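Histidine-rich glycoprotein (Oryctolagus cuniculus, PDB 4CCV) is a plasma glycoprotein that binds heme, heparin, heparan sulfate, thrombospondin, plasminogen and divalent metal ions, and helps regulate coagulation, fibrinolysis, angiogenesis and immune complex clearance. Local coordinates at residues 102-105 and 106-109. Numbering follows the deposited sequence.
Sequences VFNF and EEHG
Glu107 and His108 both donate to Asn104 O, where the chain turns away from strand 95-104, an outermost strand of the cystatin-like sheet of the N2 domain. The backbone bond, Glu107 N to Asn104 O at 3.1 Å, closes a type I beta turn with Phe105 and Glu106 at its corners. His108 ND1 reaches Asn104 O at 3.2 Å along a nearly straight N-H path (164°), with the oxygen close to the imidazole plane. The two donors arrive from opposite faces of the carbonyl plane, Glu107 N well above it and ND1 only moderately tilted.

The side chains at the ends of the turn are also bonded. Asn104 ND2 donates to Glu107 OE1 at 3.1 Å; OE1 lies close to the amide plane, whereas ND2 stands well above the plane of the carboxylate. Beside this pair, Glu106 OE1 rests against Asn104 CB at 3.3 Å, while Glu106 OE2 forms a salt bridge with Arg65.

The same imidazole is covered on one face by Phe103. Phe103 CE1 sits over the centre of that face, 3.4 Å from His108 ND1, the two ring planes inclined at 35°. His108 CG lies anti to its carbonyl carbon (chi1 -66°), which swings the ring back to Phe103 and the Asn104 carbonyl together.

A water lies within hydrogen-bonding distance of both carbonyls, 2.8 Å from Phe105 O and 2.6 Å from His108 O; with more acceptors around it than it has protons, it need not serve both at once.

Since ND1 is a donor here, His108 is either the neutral ND1-H tautomer or the doubly protonated cation; the Glu107 carboxylate nearby might favour the charged form somewhat, whereas that of Glu106 is already paired with Arg65.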
loop_
_atom_site.group_PDB
_atom_site.type_symbol
_atom_site.label_atom_id
_atom_site.label_comp_id
_atom_site.label_asym_id
_atom_site.label_seq_id
_atom_site.Cartn_x
_atom_site.Cartn_y
_atom_site.Cartn_z
ATOM N N VAL A 102 -6.760 8.283 2.579
ATOM C CA VAL A 102 -8.085 7.803 2.220
ATOM C C VAL A 102 -8.827 8.930 1.483
ATOM O O VAL A 102 -8.525 10.110 1.670
ATOM C CB VAL A 102 -8.827 7.438 3.494
ATOM C CG1 VAL A 102 -10.255 7.062 3.219
ATOM C CG2 VAL A 102 -8.131 6.275 4.143
ATOM N N PHE A 103 -9.749 8.529 0.635
ATOM C CA PHE A 103 -10.518 9.414 -0.233
ATOM C C PHE A 103 -11.974 8.973 -0.010
ATOM O O PHE A 103 -12.367 7.899 -0.488
ATOM C CB PHE A 103 -10.122 9.203 -1.704
ATOM C CG PHE A 103 -10.784 10.172 -2.680
ATOM C CD1 PHE A 103 -10.623 11.568 -2.544
ATOM C CD2 PHE A 103 -11.491 9.709 -3.765
ATOM C CE1 PHE A 103 -11.192 12.449 -3.460
ATOM C CE2 PHE A 103 -12.084 10.600 -4.664
ATOM C CZ PHE A 103 -11.930 11.956 -4.507
ATOM N N ASN A 104 -12.744 9.766 0.731
ATOM C CA ASN A 104 -14.158 9.462 1.064
ATOM C C ASN A 104 -15.120 10.222 0.113
ATOM O O ASN A 104 -14.994 11.419 -0.117
ATOM C CB ASN A 104 -14.510 9.812 2.523
ATOM C CG ASN A 104 -13.770 8.956 3.523
ATOM O OD1 ASN A 104 -13.730 7.737 3.427
ATOM N ND2 ASN A 104 -13.157 9.617 4.505
ATOM N N PHE A 105 -16.018 9.475 -0.493
ATOM C CA PHE A 105 -16.991 9.988 -1.436
ATOM C C PHE A 105 -17.680 11.279 -0.965
ATOM O O PHE A 105 -17.825 12.214 -1.728
ATOM C CB PHE A 105 -18.031 8.879 -1.676
ATOM C CG PHE A 105 -19.009 9.189 -2.758
ATOM C CD1 PHE A 105 -18.726 8.870 -4.062
ATOM C CD2 PHE A 105 -20.237 9.761 -2.452
ATOM C CE1 PHE A 105 -19.633 9.155 -5.062
ATOM C CE2 PHE A 105 -21.174 10.024 -3.468
ATOM C CZ PHE A 105 -20.832 9.746 -4.765
ATOM N N GLU A 106 -18.073 11.301 0.299
ATOM C CA GLU A 106 -18.853 12.407 0.872
ATOM C C GLU A 106 -18.032 13.651 1.306
ATOM O O GLU A 106 -18.621 14.622 1.684
ATOM C CB GLU A 106 -19.717 11.900 2.052
ATOM C CG GLU A 106 -19.047 11.687 3.426
ATOM C CD GLU A 106 -18.147 10.443 3.584
ATOM O OE1 GLU A 106 -17.789 9.700 2.610
ATOM O OE2 GLU A 106 -17.759 10.191 4.744
ATOM N N GLU A 107 -16.700 13.615 1.243
ATOM C CA GLU A 107 -15.902 14.731 1.715
ATOM C C GLU A 107 -15.318 15.621 0.621
ATOM O O GLU A 107 -14.483 16.494 0.907
ATOM C CB GLU A 107 -14.767 14.200 2.577
ATOM C CG GLU A 107 -15.258 13.561 3.856
ATOM C CD GLU A 107 -14.119 13.022 4.725
ATOM O OE1 GLU A 107 -13.012 12.728 4.214
ATOM O OE2 GLU A 107 -14.348 12.888 5.939
ATOM N N HIS A 108 -15.756 15.436 -0.615
ATOM C CA HIS A 108 -15.117 16.105 -1.751
ATOM C C HIS A 108 -16.177 16.548 -2.729
ATOM O O HIS A 108 -17.008 15.755 -3.168
ATOM C CB HIS A 108 -14.100 15.165 -2.427
ATOM C CG HIS A 108 -12.928 14.839 -1.554
ATOM N ND1 HIS A 108 -12.866 13.692 -0.788
ATOM C CD2 HIS A 108 -11.801 15.541 -1.274
ATOM C CE1 HIS A 108 -11.736 13.685 -0.092
ATOM N NE2 HIS A 108 -11.074 14.799 -0.368
ATOM N N GLY A 109 -16.164 17.841 -3.017
ATOM C CA GLY A 109 -17.066 18.440 -3.980
ATOM C C GLY A 109 -18.528 18.201 -3.657
ATOM O O GLY A 109 -18.901 18.027 -2.501
HETATM O O HOH W 1 -18.975 14.756 -1.747
#